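Long-range contact in putative pyrazinamidase/nicotinamidase (Streptococcus mutans, PDB 3S2S), which probably hydrolyses the amide of nicotinamide and pyrazinamide as a zinc-binding member of the isochorismatase family: residues P60-V71 and V188-S196. Sequence-based numbering, arbitrary orientation.
Sequences PAQAISKAIAQV and VQSAVASLS
Ile64 holds CG1 between its backbone N and carbonyl carbon (chi1 68°) and then extends the chain (chi2 167°), which lays CD1 against the peptide after Ala191, 3.5 Å from Ala191 C. In this isochorismatase-type alpha/beta fold, the contact seats helix 65-77 and the short helix before it on the chain leaving parallel strand 184-188, where two overlapping type I turns lead into strand 192-193. The other branch of Ile64 is turned to the corner itself: its CG2 lies 3.4 Å from Ser190 O, an oxygen that Ala67 CB also meets, at 3.3 Å. Ile68, one turn after Ile64, and Val71, nearly a turn later, both meet the methyl of Ala191 from the helix side, its CB being 4.0 Å from Ile68 CB and equally far from Val71 CG1. With CG2 anti to its backbone N, Val71 also reaches Val188 tip to tip, the two CG2 atoms 4.1 Å apart. The bare methyl of Ala191 lets its CA come to 4.6 Å from Ile68 CA. Thr163 of strand 159-165 touches Ile68, Val71 and Ala191, tying the contact to the central sheet. The touching atoms are mostly carbons, set against one another or against backbone atoms; the polar end of Ser194 turns elsewhere, its OG hydrogen-bonded to Asp168. At the far end the short helix rests on the extended chain: Ala193 CB packs against Pro60 O and Ala61 CA, and Pro60 CB sits 3.5 Å from Ser194 O.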
ATOM      1  N   PRO A  60     -33.724   8.299   4.072  1.00 27.97           N
ATOM      2  CA  PRO A  60     -33.220   6.942   3.828  1.00 26.25           C
ATOM      3  C   PRO A  60     -32.117   6.552   4.815  1.00 26.47           C
ATOM      4  O   PRO A  60     -32.042   5.394   5.228  1.00 24.62           O
ATOM      5  CB  PRO A  60     -32.639   7.027   2.408  1.00 28.44           C
ATOM      6  CG  PRO A  60     -33.365   8.146   1.774  1.00 32.07           C
ATOM      7  CD  PRO A  60     -33.681   9.137   2.861  1.00 31.41           C
ATOM      8  N   ALA A  61     -31.265   7.500   5.183  1.00 24.68           N
ATOM      9  CA  ALA A  61     -30.191   7.178   6.132  1.00 24.31           C
ATOM     10  C   ALA A  61     -30.757   7.023   7.538  1.00 24.03           C
ATOM     11  O   ALA A  61     -30.335   6.147   8.298  1.00 23.54           O
ATOM     12  CB  ALA A  61     -29.094   8.240   6.105  1.00 23.42           C
ATOM     13  N   GLN A  62     -31.752   7.847   7.881  1.00 22.87           N
ATOM     14  CA  GLN A  62     -32.345   7.746   9.215  1.00 21.00           C
ATOM     15  C   GLN A  62     -33.078   6.421   9.357  1.00 27.51           C
ATOM     16  O   GLN A  62     -33.169   5.861  10.446  1.00 25.50           O
ATOM     17  CB  GLN A  62     -33.308   8.909   9.472  1.00 26.40           C
ATOM     18  CG  GLN A  62     -32.618  10.254   9.675  1.00 23.89           C
ATOM     19  CD  GLN A  62     -33.495  11.419   9.272  1.00 31.74           C
ATOM     20  OE1 GLN A  62     -34.724  11.332   9.332  1.00 35.61           O
ATOM     21  NE2 GLN A  62     -32.873  12.524   8.866  1.00 30.72           N
ATOM     22  N   ALA A  63     -33.584   5.913   8.239  1.00 25.53           N
ATOM     23  CA  ALA A  63     -34.384   4.699   8.256  1.00 26.88           C
ATOM     24  C   ALA A  63     -33.619   3.490   8.781  1.00 26.66           C
ATOM     25  O   ALA A  63     -34.230   2.554   9.315  1.00 27.90           O
ATOM     26  CB  ALA A  63     -34.962   4.416   6.873  1.00 27.03           C
ATOM     27  N   ILE A  64     -32.291   3.502   8.658  1.00 23.41           N
ATOM     28  CA  ILE A  64     -31.510   2.356   9.108  1.00 20.84           C
ATOM     29  C   ILE A  64     -31.006   2.453  10.538  1.00 21.98           C
ATOM     30  O   ILE A  64     -30.267   1.579  10.992  1.00 22.54           O
ATOM     31  CB  ILE A  64     -30.314   2.045   8.165  1.00 23.46           C
ATOM     32  CG1 ILE A  64     -29.244   3.147   8.228  1.00 21.55           C
ATOM     33  CG2 ILE A  64     -30.813   1.847   6.739  1.00 25.98           C
ATOM     34  CD1 ILE A  64     -27.904   2.728   7.563  1.00 21.17           C
ATOM     35  N   SER A  65     -31.416   3.495  11.251  1.00 22.05           N
ATOM     36  CA  SER A  65     -30.825   3.766  12.566  1.00 26.63           C
ATOM     37  C   SER A  65     -30.973   2.610  13.570  1.00 26.77           C
ATOM     38  O   SER A  65     -30.024   2.249  14.261  1.00 25.09           O
ATOM     39  CB  SER A  65     -31.356   5.077  13.143  1.00 27.47           C
ATOM     40  OG  SER A  65     -30.816   5.306  14.432  1.00 27.35           O
ATOM     41  N   LYS A  66     -32.161   2.024  13.658  1.00 25.62           N
ATOM     42  CA  LYS A  66     -32.358   0.914  14.589  1.00 24.07           C
ATOM     43  C   LYS A  66     -31.608  -0.330  14.122  1.00 24.85           C
ATOM     44  O   LYS A  66     -30.954  -1.008  14.915  1.00 25.98           O
ATOM     45  CB  LYS A  66     -33.849   0.595  14.727  1.00 28.48           C
ATOM     46  CG  LYS A  66     -34.710   1.833  14.889  1.00 47.23           C
ATOM     47  CD  LYS A  66     -35.368   1.901  16.256  1.00 62.61           C
ATOM     48  CE  LYS A  66     -36.492   0.883  16.392  1.00 72.67           C
ATOM     49  NZ  LYS A  66     -37.280   1.074  17.646  1.00 76.24           N
ATOM     50  N   ALA A  67     -31.685  -0.623  12.827  1.00 23.81           N
ATOM     51  CA  ALA A  67     -31.051  -1.819  12.285  1.00 22.90           C
ATOM     52  C   ALA A  67     -29.530  -1.776  12.449  1.00 23.62           C
ATOM     53  O   ALA A  67     -28.910  -2.777  12.801  1.00 22.67           O
ATOM     54  CB  ALA A  67     -31.391  -1.990  10.805  1.00 23.38           C
ATOM     55  N   ILE A  68     -28.927  -0.629  12.152  1.00 21.73           N
ATOM     56  CA  ILE A  68     -27.472  -0.572  12.199  1.00 17.60           C
ATOM     57  C   ILE A  68     -27.023  -0.702  13.657  1.00 20.43           C
ATOM     58  O   ILE A  68     -26.018  -1.334  13.941  1.00 21.51           O
ATOM     59  CB  ILE A  68     -26.885   0.697  11.494  1.00 17.79           C
ATOM     60  CG1 ILE A  68     -25.367   0.561  11.322  1.00 19.42           C
ATOM     61  CG2 ILE A  68     -27.232   1.976  12.270  1.00 19.98           C
ATOM     62  CD1 ILE A  68     -24.771   1.688  10.486  1.00 19.29           C
ATOM     63  N   ALA A  69     -27.786  -0.138  14.596  1.00 20.29           N
ATOM     64  CA  ALA A  69     -27.436  -0.335  16.004  1.00 23.10           C
ATOM     65  C   ALA A  69     -27.560  -1.805  16.408  1.00 24.58           C
ATOM     66  O   ALA A  69     -26.688  -2.362  17.082  1.00 24.33           O
ATOM     67  CB  ALA A  69     -28.287   0.564  16.925  1.00 23.17           C
ATOM     68  N   GLN A  70     -28.646  -2.441  15.993  1.00 26.02           N
ATOM     69  CA  GLN A  70     -28.875  -3.827  16.378  1.00 24.70           C
ATOM     70  C   GLN A  70     -27.835  -4.769  15.801  1.00 23.67           C
ATOM     71  O   GLN A  70     -27.368  -5.675  16.489  1.00 24.19           O
ATOM     72  CB  GLN A  70     -30.285  -4.269  15.992  1.00 26.41           C
ATOM     73  CG  GLN A  70     -31.328  -3.647  16.879  1.00 40.39           C
ATOM     74  CD  GLN A  70     -32.736  -3.859  16.367  1.00 51.89           C
ATOM     75  OE1 GLN A  70     -32.950  -4.139  15.185  1.00 52.58           O
ATOM     76  NE2 GLN A  70     -33.708  -3.715  17.256  1.00 53.56           N
ATOM     77  N   VAL A  71     -27.451  -4.549  14.548  1.00 23.17           N
ATOM     78  CA  VAL A  71     -26.486  -5.452  13.938  1.00 20.91           C
ATOM     79  C   VAL A  71     -25.106  -5.261  14.553  1.00 22.07           C
ATOM     80  O   VAL A  71     -24.347  -6.209  14.669  1.00 23.96           O
ATOM     81  CB  VAL A  71     -26.458  -5.362  12.391  1.00 30.22           C
ATOM     82  CG1 VAL A  71     -25.831  -4.084  11.936  1.00 32.50           C
ATOM     83  CG2 VAL A  71     -25.715  -6.567  11.793  1.00 35.00           C
ATOM     84  N   VAL A 188     -24.496  -5.669   5.085  1.00 22.51           N
ATOM     85  CA  VAL A 188     -25.796  -5.883   5.709  1.00 21.99           C
ATOM     86  C   VAL A 188     -26.788  -4.930   5.052  1.00 24.71           C
ATOM     87  O   VAL A 188     -26.720  -3.728   5.272  1.00 19.10           O
ATOM     88  CB  VAL A 188     -25.727  -5.604   7.223  1.00 26.11           C
ATOM     89  CG1 VAL A 188     -27.107  -5.822   7.900  1.00 24.90           C
ATOM     90  CG2 VAL A 188     -24.632  -6.462   7.869  1.00 24.86           C
ATOM     91  N   GLN A 189     -27.680  -5.453   4.208  1.00 22.35           N
ATOM     92  CA  GLN A 189     -28.498  -4.571   3.384  1.00 22.65           C
ATOM     93  C   GLN A 189     -29.351  -3.599   4.201  1.00 22.70           C
ATOM     94  O   GLN A 189     -29.551  -2.447   3.801  1.00 23.61           O
ATOM     95  CB  GLN A 189     -29.390  -5.362   2.402  1.00 24.42           C
ATOM     96  CG  GLN A 189     -30.220  -4.435   1.507  1.00 27.92           C
ATOM     97  CD  GLN A 189     -30.854  -5.138   0.314  1.00 42.41           C
ATOM     98  OE1 GLN A 189     -30.587  -6.310   0.047  1.00 45.64           O
ATOM     99  NE2 GLN A 189     -31.691  -4.409  -0.419  1.00 43.17           N
ATOM    100  N   SER A 190     -29.852  -4.063   5.345  1.00 18.89           N
ATOM    101  CA  SER A 190     -30.741  -3.241   6.168  1.00 21.89           C
ATOM    102  C   SER A 190     -29.970  -2.201   6.966  1.00 22.69           C
ATOM    103  O   SER A 190     -30.561  -1.376   7.663  1.00 22.92           O
ATOM    104  CB  SER A 190     -31.532  -4.139   7.124  1.00 27.28           C
ATOM    105  OG  SER A 190     -30.661  -4.813   8.020  1.00 32.32           O
ATOM    106  N   ALA A 191     -28.643  -2.238   6.855  1.00 19.62           N
ATOM    107  CA  ALA A 191     -27.806  -1.320   7.635  1.00 18.76           C
ATOM    108  C   ALA A 191     -26.824  -0.526   6.770  1.00 19.38           C
ATOM    109  O   ALA A 191     -25.767  -0.102   7.249  1.00 19.57           O
ATOM    110  CB  ALA A 191     -27.060  -2.095   8.705  1.00 19.67           C
ATOM    111  N   VAL A 192     -27.169  -0.323   5.503  1.00 17.59           N
ATOM    112  CA  VAL A 192     -26.445   0.609   4.635  1.00 16.48           C
ATOM    113  C   VAL A 192     -27.482   1.449   3.919  1.00 20.03           C
ATOM    114  O   VAL A 192     -28.622   1.003   3.742  1.00 21.27           O
ATOM    115  CB  VAL A 192     -25.529  -0.081   3.578  1.00 20.58           C
ATOM    116  CG1 VAL A 192     -24.337  -0.755   4.250  1.00 19.68           C
ATOM    117  CG2 VAL A 192     -26.305  -1.071   2.713  1.00 21.24           C
ATOM    118  N   ALA A 193     -27.119   2.673   3.542  1.00 18.15           N
ATOM    119  CA  ALA A 193     -28.059   3.540   2.819  1.00 19.70           C
ATOM    120  C   ALA A 193     -27.367   4.619   2.000  1.00 18.26           C
ATOM    121  O   ALA A 193     -26.231   4.977   2.277  1.00 19.80           O
ATOM    122  CB  ALA A 193     -29.050   4.190   3.793  1.00 24.74           C
ATOM    123  N   SER A 194     -28.062   5.147   0.993  1.00 21.24           N
ATOM    124  CA  SER A 194     -27.574   6.326   0.284  1.00 22.40           C
ATOM    125  C   SER A 194     -28.734   7.299   0.075  1.00 24.29           C
ATOM    126  O   SER A 194     -29.888   6.942   0.290  1.00 22.75           O
ATOM    127  CB  SER A 194     -27.008   5.949  -1.095  1.00 27.68           C
ATOM    128  OG  SER A 194     -26.420   7.091  -1.725  1.00 32.84           O
ATOM    129  N   LEU A 195     -28.413   8.517  -0.345  1.00 29.65           N
ATOM    130  CA  LEU A 195     -29.442   9.508  -0.637  1.00 29.93           C
ATOM    131  C   LEU A 195     -30.108   9.098  -1.924  1.00 33.40           C
ATOM    132  O   LEU A 195     -31.347   9.101  -2.046  1.00 32.90           O
ATOM    133  CB  LEU A 195     -28.822  10.896  -0.796  1.00 35.94           C
ATOM    134  CG  LEU A 195     -29.826  12.052  -0.824  1.00 49.67           C
ATOM    135  CD1 LEU A 195     -29.148  13.353  -0.444  1.00 55.91           C
ATOM    136  CD2 LEU A 195     -30.503  12.182  -2.178  1.00 55.48           C
ATOM    137  N   SER A 196     -29.257   8.754  -2.886  1.00 34.45           N
ATOM    138  CA  SER A 196     -29.688   8.293  -4.199  1.00 32.58           C
ATOM    139  C   SER A 196     -30.022   6.812  -4.160  1.00 30.61           C
ATOM    140  O   SER A 196     -29.134   5.981  -4.013  1.00 30.42           O
ATOM    141  CB  SER A 196     -28.568   8.513  -5.219  1.00 32.62           C
ATOM    142  OG  SER A 196     -28.888   7.876  -6.446  1.00 32.06           O
TER